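PDB 7DH8: transcriptional regulator fur family from Xanthomonas campestris pv. campestris, which probably binds DNA as a zinc-dependent repressor of the Fur family that controls zinc uptake. Local coordinates for residues 95-100 with 114-119; 118-123 with 129-134; 144-147 with 151-154. One frame throughout, in Å; residues are numbered along the deposited sequence.

Interaction 1 of 3, residues 95-100 with 114-119; sequences FVHKLE and AQHSVP. With ZN (zinc ion), chain B.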
ATOM      1  N   PHE A  95      -5.577 -10.743 -13.215  1.00 42.13           N
ATOM      2  CA  PHE A  95      -4.397 -11.342 -13.835  1.00 42.03           C
ATOM      3  C   PHE A  95      -3.102 -10.592 -13.529  1.00 37.88           C
ATOM      4  O   PHE A  95      -2.027 -11.141 -13.743  1.00 35.09           O
ATOM      5  CB  PHE A  95      -4.590 -11.438 -15.353  1.00 39.46           C
ATOM      6  CG  PHE A  95      -5.840 -12.186 -15.745  1.00 48.48           C
ATOM      7  CD1 PHE A  95      -6.002 -13.534 -15.390  1.00 52.56           C
ATOM      8  CD2 PHE A  95      -6.859 -11.559 -16.446  1.00 51.99           C
ATOM      9  CE1 PHE A  95      -7.137 -14.230 -15.744  1.00 59.94           C
ATOM     10  CE2 PHE A  95      -7.998 -12.259 -16.804  1.00 59.94           C
ATOM     11  CZ  PHE A  95      -8.142 -13.591 -16.449  1.00 62.67           C
ATOM     12  N   VAL A  96      -3.189  -9.352 -13.065  1.00 40.61           N
ATOM     13  CA  VAL A  96      -2.028  -8.510 -12.775  1.00 28.86           C
ATOM     14  C   VAL A  96      -2.354  -7.808 -11.479  1.00 32.66           C
ATOM     15  O   VAL A  96      -3.509  -7.442 -11.250  1.00 36.06           O
ATOM     16  CB  VAL A  96      -1.780  -7.497 -13.906  1.00 29.35           C
ATOM     17  CG1 VAL A  96      -1.020  -6.224 -13.382  1.00 29.17           C
ATOM     18  CG2 VAL A  96      -1.063  -8.176 -15.110  1.00 30.60           C
ATOM     19  N   HIS A  97      -1.372  -7.668 -10.601  1.00 27.69           N
ATOM     20  CA  HIS A  97      -1.577  -6.953  -9.364  1.00 28.50           C
ATOM     21  C   HIS A  97      -0.779  -5.674  -9.427  1.00 33.18           C
ATOM     22  O   HIS A  97       0.370  -5.686  -9.866  1.00 26.57           O
ATOM     23  CB  HIS A  97      -1.126  -7.759  -8.128  1.00 28.18           C
ATOM     24  CG  HIS A  97      -1.890  -9.034  -7.929  1.00 30.38           C
ATOM     25  ND1 HIS A  97      -3.130  -9.061  -7.328  1.00 33.69           N
ATOM     26  CD2 HIS A  97      -1.588 -10.319  -8.229  1.00 32.75           C
ATOM     27  CE1 HIS A  97      -3.572 -10.309  -7.291  1.00 34.36           C
ATOM     28  NE2 HIS A  97      -2.639 -11.097  -7.801  1.00 30.97           N
ATOM     29  N   LYS A  98      -1.373  -4.589  -8.945  1.00 28.36           N
ATOM     30  CA  LYS A  98      -0.621  -3.377  -8.729  1.00 28.98           C
ATOM     31  C   LYS A  98      -0.150  -3.370  -7.289  1.00 29.61           C
ATOM     32  O   LYS A  98      -0.967  -3.475  -6.368  1.00 35.44           O
ATOM     33  CB  LYS A  98      -1.455  -2.122  -8.998  1.00 29.99           C
ATOM     34  CG  LYS A  98      -0.558  -0.808  -8.925  1.00 28.58           C
ATOM     35  CD  LYS A  98      -1.457   0.444  -9.046  1.00 39.00           C
ATOM     36  CE  LYS A  98      -0.737   1.734  -8.583  1.00 43.39           C
ATOM     37  NZ  LYS A  98      -1.581   2.962  -8.908  1.00 46.92           N
ATOM     38  N   LEU A  99       1.160  -3.281  -7.098  1.00 27.00           N
ATOM     39  CA  LEU A  99       1.760  -3.162  -5.764  1.00 26.60           C
ATOM     40  C   LEU A  99       1.775  -1.692  -5.368  1.00 34.09           C
ATOM     41  O   LEU A  99       2.524  -0.900  -5.933  1.00 32.12           O
ATOM     42  CB  LEU A  99       3.170  -3.720  -5.781  1.00 27.26           C
ATOM     43  CG  LEU A  99       3.138  -5.214  -6.168  1.00 33.02           C
ATOM     44  CD1 LEU A  99       4.554  -5.759  -6.290  1.00 28.00           C
ATOM     45  CD2 LEU A  99       2.253  -6.047  -5.155  1.00 29.77           C
ATOM     46  N   GLU A 100       0.981  -1.334  -4.362  1.00 33.14           N
ATOM     47  CA  GLU A 100       0.827   0.079  -4.056  1.00 37.01           C
ATOM     48  C   GLU A 100       2.059   0.695  -3.459  1.00 32.38           C
ATOM     49  O   GLU A 100       2.277   1.894  -3.656  1.00 32.74           O
ATOM     50  CB  GLU A 100      -0.347   0.298  -3.103  1.00 30.99           C
ATOM     51  CG  GLU A 100      -1.591  -0.282  -3.629  1.00 35.52           C
ATOM     52  CD  GLU A 100      -2.268   0.648  -4.613  1.00 36.42           C
ATOM     53  OE1 GLU A 100      -1.830   1.802  -4.703  1.00 37.99           O
ATOM     54  OE2 GLU A 100      -3.233   0.216  -5.290  1.00 42.17           O
ATOM     55  N   ALA A 114     -10.024 -15.543  -9.489  1.00 77.33           N
ATOM     56  CA  ALA A 114     -10.846 -14.365  -9.763  1.00 72.55           C
ATOM     57  C   ALA A 114     -10.032 -13.127  -9.415  1.00 71.95           C
ATOM     58  O   ALA A 114      -8.855 -13.045  -9.777  1.00 74.60           O
ATOM     59  CB  ALA A 114     -12.185 -14.370  -9.023  1.00 67.12           C
ATOM     60  N   GLN A 115     -10.632 -12.157  -8.738  1.00 69.06           N
ATOM     61  CA  GLN A 115      -9.860 -11.094  -8.118  1.00 66.36           C
ATOM     62  C   GLN A 115      -9.886 -11.371  -6.626  1.00 60.64           C
ATOM     63  O   GLN A 115     -10.854 -11.933  -6.105  1.00 58.78           O
ATOM     64  CB  GLN A 115     -10.389  -9.685  -8.423  1.00 66.32           C
ATOM     65  CG  GLN A 115     -11.632  -9.236  -7.633  1.00 71.05           C
ATOM     66  CD  GLN A 115     -12.383  -8.080  -8.321  1.00 81.78           C
ATOM     67  OE1 GLN A 115     -13.412  -8.287  -8.979  1.00 86.01           O
ATOM     68  NE2 GLN A 115     -11.860  -6.857  -8.176  1.00 84.11           N
ATOM     69  N   HIS A 116      -8.801 -11.017  -5.956  1.00 54.64           N
ATOM     70  CA  HIS A 116      -8.546 -11.563  -4.637  1.00 46.34           C
ATOM     71  C   HIS A 116      -7.573 -10.640  -3.946  1.00 38.85           C
ATOM     72  O   HIS A 116      -6.770  -9.965  -4.588  1.00 39.90           O
ATOM     73  CB  HIS A 116      -7.929 -12.957  -4.725  1.00 43.09           C
ATOM     74  CG  HIS A 116      -6.692 -13.003  -5.570  1.00 49.56           C
ATOM     75  ND1 HIS A 116      -6.730 -12.892  -6.940  1.00 52.31           N
ATOM     76  CD2 HIS A 116      -5.381 -13.118  -5.241  1.00 48.98           C
ATOM     77  CE1 HIS A 116      -5.504 -12.979  -7.422  1.00 50.42           C
ATOM     78  NE2 HIS A 116      -4.670 -13.106  -6.411  1.00 43.91           N
ATOM     79  N   SER A 117      -7.567 -10.737  -2.636  1.00 31.54           N
ATOM     80  CA  SER A 117      -6.647  -9.986  -1.805  1.00 34.63           C
ATOM     81  C   SER A 117      -5.656 -10.978  -1.223  1.00 33.83           C
ATOM     82  O   SER A 117      -6.070 -12.050  -0.740  1.00 33.07           O
ATOM     83  CB  SER A 117      -7.428  -9.248  -0.712  1.00 38.71           C
ATOM     84  OG  SER A 117      -8.106  -8.197  -1.391  1.00 45.89           O
ATOM     85  N   VAL A 118      -4.358 -10.658  -1.340  1.00 32.92           N
ATOM     86  CA  VAL A 118      -3.299 -11.574  -0.886  1.00 33.16           C
ATOM     87  C   VAL A 118      -2.095 -10.772  -0.415  1.00 27.32           C
ATOM     88  O   VAL A 118      -1.824  -9.706  -0.948  1.00 30.03           O
ATOM     89  CB  VAL A 118      -2.832 -12.544  -1.982  1.00 33.24           C
ATOM     90  CG1 VAL A 118      -3.891 -13.562  -2.308  1.00 38.19           C
ATOM     91  CG2 VAL A 118      -2.303 -11.753  -3.222  1.00 29.13           C
ATOM     92  N   PRO A 119      -1.347 -11.275   0.548  1.00 32.32           N
ATOM     93  CA  PRO A 119      -0.081 -10.643   0.920  1.00 32.68           C
ATOM     94  C   PRO A 119       0.974 -10.825  -0.161  1.00 27.85           C
ATOM     95  O   PRO A 119       1.052 -11.856  -0.844  1.00 30.09           O
ATOM     96  CB  PRO A 119       0.333 -11.405   2.197  1.00 34.16           C
ATOM     97  CG  PRO A 119      -0.971 -12.109   2.664  1.00 37.72           C
ATOM     98  CD  PRO A 119      -1.659 -12.438   1.388  1.00 35.96           C
TER
HETATM   99 ZN    ZN B 201      -2.815 -13.100  -7.677  1.00 34.00          ZN

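Interaction 2 of 3, residues 118-123 with 129-134; sequences VPFLIC and AVELED. With ZN (zinc ion), chain B; ZN (zinc ion), chain C.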
ATOM      1  N   VAL A 118      -4.358 -10.658  -1.340  1.00 32.92           N
ATOM      2  CA  VAL A 118      -3.299 -11.574  -0.886  1.00 33.16           C
ATOM      3  C   VAL A 118      -2.095 -10.772  -0.415  1.00 27.32           C
ATOM      4  O   VAL A 118      -1.824  -9.706  -0.948  1.00 30.03           O
ATOM      5  CB  VAL A 118      -2.832 -12.544  -1.982  1.00 33.24           C
ATOM      6  CG1 VAL A 118      -3.891 -13.562  -2.308  1.00 38.19           C
ATOM      7  CG2 VAL A 118      -2.303 -11.753  -3.222  1.00 29.13           C
ATOM      8  N   PRO A 119      -1.347 -11.275   0.548  1.00 32.32           N
ATOM      9  CA  PRO A 119      -0.081 -10.643   0.920  1.00 32.68           C
ATOM     10  C   PRO A 119       0.974 -10.825  -0.161  1.00 27.85           C
ATOM     11  O   PRO A 119       1.052 -11.856  -0.844  1.00 30.09           O
ATOM     12  CB  PRO A 119       0.333 -11.405   2.197  1.00 34.16           C
ATOM     13  CG  PRO A 119      -0.971 -12.109   2.664  1.00 37.72           C
ATOM     14  CD  PRO A 119      -1.659 -12.438   1.388  1.00 35.96           C
ATOM     15  N   PHE A 120       1.835  -9.842  -0.210  1.00 27.08           N
ATOM     16  CA  PHE A 120       3.075  -9.816  -0.963  1.00 26.69           C
ATOM     17  C   PHE A 120       4.224  -9.546  -0.023  1.00 23.95           C
ATOM     18  O   PHE A 120       4.108  -8.663   0.838  1.00 24.36           O
ATOM     19  CB  PHE A 120       3.039  -8.679  -2.021  1.00 28.92           C
ATOM     20  CG  PHE A 120       2.136  -8.981  -3.128  1.00 28.12           C
ATOM     21  CD1 PHE A 120       0.803  -8.622  -3.046  1.00 30.75           C
ATOM     22  CD2 PHE A 120       2.586  -9.667  -4.234  1.00 32.28           C
ATOM     23  CE1 PHE A 120      -0.066  -8.957  -4.048  1.00 33.24           C
ATOM     24  CE2 PHE A 120       1.701 -10.002  -5.241  1.00 27.35           C
ATOM     25  CZ  PHE A 120       0.398  -9.646  -5.149  1.00 28.98           C
ATOM     26  N   LEU A 121       5.339 -10.301  -0.196  1.00 22.11           N
ATOM     27  CA  LEU A 121       6.612 -10.000   0.440  1.00 24.73           C
ATOM     28  C   LEU A 121       7.434  -9.219  -0.574  1.00 27.74           C
ATOM     29  O   LEU A 121       7.728  -9.732  -1.652  1.00 29.40           O
ATOM     30  CB  LEU A 121       7.361 -11.279   0.828  1.00 18.70           C
ATOM     31  CG  LEU A 121       6.564 -12.330   1.633  1.00 22.18           C
ATOM     32  CD1 LEU A 121       7.353 -13.583   1.828  1.00 30.40           C
ATOM     33  CD2 LEU A 121       6.080 -11.693   2.962  1.00 32.81           C
ATOM     34  N   ILE A 122       7.802  -7.993  -0.251  1.00 28.41           N
ATOM     35  CA  ILE A 122       8.498  -7.140  -1.204  1.00 26.02           C
ATOM     36  C   ILE A 122       9.834  -6.777  -0.600  1.00 22.77           C
ATOM     37  O   ILE A 122       9.891  -6.181   0.468  1.00 24.41           O
ATOM     38  CB  ILE A 122       7.672  -5.890  -1.563  1.00 27.59           C
ATOM     39  CG1 ILE A 122       6.328  -6.295  -2.135  1.00 24.40           C
ATOM     40  CG2 ILE A 122       8.410  -5.011  -2.655  1.00 28.13           C
ATOM     41  CD1 ILE A 122       5.348  -5.017  -2.268  1.00 24.29           C
ATOM     42  N   CYS A 123      10.932  -7.204  -1.243  1.00 23.17           N
ATOM     43  CA  CYS A 123      12.228  -6.970  -0.646  1.00 26.76           C
ATOM     44  C   CYS A 123      12.550  -5.495  -0.824  1.00 31.34           C
ATOM     45  O   CYS A 123      12.439  -4.972  -1.929  1.00 27.86           O
ATOM     46  CB  CYS A 123      13.309  -7.840  -1.301  1.00 29.39           C
ATOM     47  SG  CYS A 123      14.939  -7.530  -0.658  1.00 29.73           S
ATOM     48  N   ALA A 129       9.190  -9.436  -5.472  1.00 26.21           N
ATOM     49  CA  ALA A 129       7.880  -9.478  -4.835  1.00 27.96           C
ATOM     50  C   ALA A 129       7.345 -10.897  -4.908  1.00 34.56           C
ATOM     51  O   ALA A 129       7.300 -11.513  -5.976  1.00 38.12           O
ATOM     52  CB  ALA A 129       6.894  -8.524  -5.484  1.00 26.86           C
ATOM     53  N   VAL A 130       6.979 -11.436  -3.763  1.00 30.68           N
ATOM     54  CA  VAL A 130       6.466 -12.804  -3.719  1.00 27.19           C
ATOM     55  C   VAL A 130       5.012 -12.723  -3.293  1.00 29.83           C
ATOM     56  O   VAL A 130       4.704 -12.132  -2.250  1.00 28.95           O
ATOM     57  CB  VAL A 130       7.258 -13.691  -2.752  1.00 27.43           C
ATOM     58  CG1 VAL A 130       6.597 -15.115  -2.700  1.00 28.72           C
ATOM     59  CG2 VAL A 130       8.715 -13.814  -3.199  1.00 33.27           C
ATOM     60  N   GLU A 131       4.142 -13.407  -4.038  1.00 32.64           N
ATOM     61  CA  GLU A 131       2.712 -13.391  -3.808  1.00 32.11           C
ATOM     62  C   GLU A 131       2.333 -14.611  -2.987  1.00 31.15           C
ATOM     63  O   GLU A 131       2.560 -15.723  -3.436  1.00 33.78           O
ATOM     64  CB  GLU A 131       1.942 -13.440  -5.124  1.00 34.10           C
ATOM     65  CG  GLU A 131       0.413 -13.403  -4.859  1.00 29.68           C
ATOM     66  CD  GLU A 131      -0.419 -13.385  -6.141  1.00 34.29           C
ATOM     67  OE1 GLU A 131       0.151 -13.220  -7.244  1.00 30.39           O
ATOM     68  OE2 GLU A 131      -1.673 -13.509  -6.050  1.00 34.66           O
ATOM     69  N   LEU A 132       1.709 -14.404  -1.834  1.00 31.22           N
ATOM     70  CA  LEU A 132       1.240 -15.506  -1.010  1.00 34.48           C
ATOM     71  C   LEU A 132      -0.275 -15.631  -1.161  1.00 40.00           C
ATOM     72  O   LEU A 132      -0.931 -14.878  -1.891  1.00 42.06           O
ATOM     73  CB  LEU A 132       1.647 -15.277   0.458  1.00 34.59           C
ATOM     74  CG  LEU A 132       3.139 -14.991   0.727  1.00 42.95           C
ATOM     75  CD1 LEU A 132       3.417 -14.984   2.226  1.00 43.33           C
ATOM     76  CD2 LEU A 132       4.011 -16.053   0.039  1.00 51.15           C
ATOM     77  N   GLU A 133      -0.841 -16.593  -0.466  1.00 39.87           N
ATOM     78  CA  GLU A 133      -2.285 -16.636  -0.220  1.00 38.17           C
ATOM     79  C   GLU A 133      -2.665 -17.003   1.208  1.00 36.14           C
ATOM     80  O   GLU A 133      -2.386 -18.129   1.634  1.00 31.48           O
ATOM     81  CB  GLU A 133      -2.961 -17.742  -1.031  1.00 42.16           C
ATOM     82  CG  GLU A 133      -4.501 -17.805  -0.885  1.00 47.42           C
ATOM     83  CD  GLU A 133      -4.935 -18.716   0.283  1.00 58.87           C
ATOM     84  OE1 GLU A 133      -4.021 -19.333   0.911  1.00 61.87           O
ATOM     85  OE2 GLU A 133      -6.175 -18.864   0.545  1.00 53.86           O
ATOM     86  N   ASP A 134      -3.257 -16.049   1.961  1.00 37.34           N
ATOM     87  CA  ASP A 134      -3.666 -16.309   3.361  1.00 39.71           C
ATOM     88  C   ASP A 134      -5.142 -15.908   3.427  1.00 37.36           C
ATOM     89  O   ASP A 134      -5.465 -14.729   3.276  1.00 34.93           O
ATOM     90  CB  ASP A 134      -2.734 -15.471   4.214  1.00 37.01           C
ATOM     91  CG  ASP A 134      -2.606 -16.037   5.634  1.00 40.90           C
ATOM     92  OD1 ASP A 134      -3.647 -16.272   6.293  1.00 37.83           O
ATOM     93  OD2 ASP A 134      -1.452 -16.313   6.066  1.00 39.75           O
TER
HETATM   94 ZN    ZN B 201      -2.815 -13.100  -7.677  1.00 34.00          ZN
HETATM   95 ZN    ZN C 202      16.164  -9.044  -1.962  1.00 33.45          ZN

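Interaction 3 of 3, residues 144-147 with 151-154; sequences RAKA and QPQA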
ATOM      1  N   ARG A 144     -12.526  -7.512  11.452  1.00 31.72           N
ATOM      2  CA  ARG A 144     -12.200  -6.271  12.143  1.00 36.06           C
ATOM      3  C   ARG A 144     -12.976  -5.112  11.542  1.00 33.96           C
ATOM      4  O   ARG A 144     -13.545  -4.283  12.261  1.00 32.99           O
ATOM      5  CB  ARG A 144     -10.696  -5.991  12.054  1.00 27.58           C
ATOM      6  CG  ARG A 144      -9.745  -6.890  12.919  1.00 33.49           C
ATOM      7  CD  ARG A 144     -10.168  -6.889  14.420  1.00 34.08           C
ATOM      8  NE  ARG A 144     -10.285  -5.526  14.994  1.00 32.09           N
ATOM      9  CZ  ARG A 144      -9.211  -4.840  15.383  1.00 30.39           C
ATOM     10  NH1 ARG A 144      -7.992  -5.404  15.267  1.00 28.70           N
ATOM     11  NH2 ARG A 144      -9.347  -3.641  15.904  1.00 35.90           N
ATOM     12  N   ALA A 145     -12.979  -5.034  10.203  1.00 33.74           N
ATOM     13  CA  ALA A 145     -13.680  -3.960   9.502  1.00 36.27           C
ATOM     14  C   ALA A 145     -15.172  -3.999   9.785  1.00 37.63           C
ATOM     15  O   ALA A 145     -15.770  -2.982  10.137  1.00 33.13           O
ATOM     16  CB  ALA A 145     -13.405  -4.052   7.991  1.00 26.35           C
ATOM     17  N   LYS A 146     -15.792  -5.190   9.679  1.00 33.43           N
ATOM     18  CA  LYS A 146     -17.228  -5.259   9.770  1.00 39.13           C
ATOM     19  C   LYS A 146     -17.710  -4.975  11.178  1.00 35.34           C
ATOM     20  O   LYS A 146     -18.816  -4.482  11.351  1.00 37.18           O
ATOM     21  CB  LYS A 146     -17.714  -6.609   9.300  1.00 40.53           C
ATOM     22  CG  LYS A 146     -17.449  -6.778   7.814  1.00 40.45           C
ATOM     23  CD  LYS A 146     -18.203  -7.991   7.284  1.00 41.44           C
ATOM     24  CE  LYS A 146     -17.660  -8.405   5.947  1.00 42.17           C
ATOM     25  NZ  LYS A 146     -18.325  -9.690   5.543  1.00 48.78           N
ATOM     26  N   ALA A 147     -16.881  -5.225  12.174  1.00 32.30           N
ATOM     27  CA  ALA A 147     -17.263  -4.954  13.565  1.00 33.54           C
ATOM     28  C   ALA A 147     -17.265  -3.467  13.883  1.00 40.10           C
ATOM     29  O   ALA A 147     -17.803  -3.071  14.929  1.00 48.23           O
ATOM     30  CB  ALA A 147     -16.292  -5.679  14.518  1.00 46.58           C
ATOM     31  N   GLN A 151     -17.591  -1.572   5.410  1.00 33.54           N
ATOM     32  CA  GLN A 151     -17.901  -2.684   4.512  1.00 32.07           C
ATOM     33  C   GLN A 151     -16.669  -2.946   3.607  1.00 31.89           C
ATOM     34  O   GLN A 151     -16.459  -2.231   2.613  1.00 33.26           O
ATOM     35  CB  GLN A 151     -19.164  -2.364   3.688  1.00 32.26           C
ATOM     36  CG  GLN A 151     -20.361  -2.103   4.679  1.00 33.40           C
ATOM     37  CD  GLN A 151     -21.740  -2.270   4.124  1.00 44.06           C
ATOM     38  OE1 GLN A 151     -21.930  -2.613   2.962  1.00 42.27           O
ATOM     39  NE2 GLN A 151     -22.750  -1.973   4.974  1.00 36.97           N
ATOM     40  N   PRO A 152     -15.842  -3.935   3.921  1.00 35.85           N
ATOM     41  CA  PRO A 152     -14.547  -4.092   3.240  1.00 33.51           C
ATOM     42  C   PRO A 152     -14.384  -4.929   1.971  1.00 34.83           C
ATOM     43  O   PRO A 152     -14.656  -6.139   1.931  1.00 31.07           O
ATOM     44  CB  PRO A 152     -13.755  -4.994   4.200  1.00 33.00           C
ATOM     45  CG  PRO A 152     -14.878  -5.887   4.839  1.00 30.23           C
ATOM     46  CD  PRO A 152     -16.122  -4.979   4.928  1.00 35.23           C
ATOM     47  N   GLN A 153     -13.923  -4.243   0.919  1.00 28.66           N
ATOM     48  CA  GLN A 153     -13.630  -4.885  -0.349  1.00 37.78           C
ATOM     49  C   GLN A 153     -12.400  -5.414  -1.092  1.00 42.29           C
ATOM     50  O   GLN A 153     -12.497  -6.451  -1.762  1.00 44.93           O
ATOM     51  CB  GLN A 153     -14.051  -3.846  -1.404  1.00 36.78           C
ATOM     52  CG  GLN A 153     -15.509  -3.410  -1.234  1.00 42.87           C
ATOM     53  CD  GLN A 153     -16.509  -4.517  -1.550  1.00 55.84           C
ATOM     54  OE1 GLN A 153     -16.137  -5.600  -2.048  1.00 53.18           O
ATOM     55  NE2 GLN A 153     -17.794  -4.251  -1.287  1.00 61.34           N
ATOM     56  N   ALA A 154     -11.257  -4.764  -0.951  1.00 36.60           N
ATOM     57  CA  ALA A 154     -10.034  -5.250  -1.592  1.00 35.22           C
ATOM     58  C   ALA A 154      -9.106  -4.770  -0.469  1.00 35.53           C
ATOM     59  O   ALA A 154      -9.232  -3.656   0.058  1.00 38.13           O
ATOM     60  CB  ALA A 154      -9.422  -4.565  -2.825  1.00 33.47           C
TER

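Interaction 1 of 3, residues 95-100 with 114-119
The imidazole rings of H97 and H116 meet at about a right angle, their planes 89° apart and their centroids 4.7 Å from each other. Around H97, the H116 atoms NE2 and CE1 sit at the ring edge, near its plane. Around H116, the backbone O of A114 and CG1 of V118 lie at the edge, while CE1 of H97 comes in obliquely. The closest approach is H97 CE1 to H116 NE2, at 3.1 Å. No hydrogen bond joins the two rings. The zinc ion draws them together.

H97 NE2 binds the zinc ion at 2.0 Å and H116 NE2 binds it at 2.2 Å. The two bonds make an angle of about 96° at the metal. H97 meets the ion almost squarely, with CE1 and CD2 at nearly equal distances from it. H116 is skewed: its CE1 is 2.7 Å from the zinc ion, but its CD2 is 3.5 Å away. C108 and E131 complete the four-residue site.

This is probably the regulatory, metal-sensing site, as in other Fur-family regulators. It joins strand 96-99 and its antiparallel partner 104-107, the wing of the DNA-binding domain, to the loop that enters the dimerisation domain. Zinc bound here would be expected to fix how the two domains are placed, consistent with zinc-induced activation.

The H116 ring takes the position between its backbone N and carbonyl carbon (chi1 54°), which brings NE2 round toward strand 96-99. CG of H97 lies beside its own backbone N, and the CB of this residue already points toward 114-119. F120 packs against H97 edge-to-face. S117 OG is hydrogen-bonded to the backbone N of Q155, which ties the loop 114-119 to strand 151-160.

Interaction 2 of 3, residues 118-123 with 129-134
L132 N donates a hydrogen bond to P119 O at 2.8 Å. L121 and V130 form a hydrogen-bonded antiparallel pair, with L121 N to V130 O and V130 N to L121 O both at 2.8 Å. F120 with E131 and I122 with A129 are the non-hydrogen-bonded pairs. E131 OE2 binds one zinc ion at 2.0 Å. At the other end of the hairpin, C123 SG binds the second zinc ion, with C126, C163 and C166.

The E131 side chain is extended from CB outward, with CG anti to the backbone N (chi1 -179°). It runs beside F120 in the same direction, and ring and carboxylate planes are 37° apart. F120 CE2 touches E131 CB at 3.4 Å, and V118 CG2 packs on E131 CG and OE2. V118 CB also presses close to L132 O, at 3.0 Å. L121, which shares a face with V130, crosses L132 at about a right angle, with L121 CG 4.2 Å from L132 CD1. D134 caps the following helix through V137 N and forms a salt bridge with R144 of the second subunit. That subunit also packs on P119, L121 and L132. The whole is a beta hairpin of the Fur-family dimerisation domain, carrying a ligand of the probable sensing zinc at one end and one of the Cys4 zinc site at the other.

Interaction 3 of 3, residues 144-147 with 151-154
The backbones of A145 and P152 run past each other with CA atoms 6.3 Å apart, and those of K146 and Q151 come to 5.9 Å, without a hydrogen bond between the two segments. The contact closes the turn between helix 135-146 and strand 151-160, the helix-to-strand connection of the Fur-family dimerisation domain. After the helix the chain turns back within a few residues and starts the long strand. It is plain apolar packing, away from both zinc sites.

P152 is the residue that reaches the helix. The CB of P152 is directed toward the helix, and CB, CG and CD of its ring make the contact. A145 and K146, neighbours near the C-terminal part of helix 135-146, receive different parts of that ring. A145 CB touches CB of P152 at 3.9 Å, and it is as near to CG. This methyl group is buried: F150 packs on it too, as does L121 of the second subunit.

K146 crosses the proline ring at about a right angle. Its CG lies beside the backbone N (chi1 -67°), and the chain beyond is extended. This places CG and CE of the lysine against CD and CG of the ring.

The second subunit borders this turn. Q151, P152 and A154 pair antiparallel with a strand of that chain, and the sheet continues across the interface. V159 of the second subunit packs on P152. R144, one residue before A145, forms a salt bridge with D134 of the second subunit.

Alternate carbons of the lysine do the touching: K146 CG is 3.7 Å from P152 CD, and K146 CE is 3.9 Å from the same P152 CD.

None of the three contacts nests in another: interactions 1 and 2 overlap at V118 and P119, and interaction 3 follows in series. Interaction 1 closes a loop that holds strand 104-107 and brings 114-119 back to the wing strand 96-99. Interaction 2 starts as interaction 1 ends and closes the short turn of the hairpin. The two touch at one zinc ion, since E131 binds beside H97 and H116. From strand 129-131 the chain passes into helix 135-146, and interaction 3 closes the turn into strand 151-160. That strand pairs in parallel with 119-123, so interactions 2 and 3 share a sheet although their centres are about 21 Å apart. All three border the second subunit.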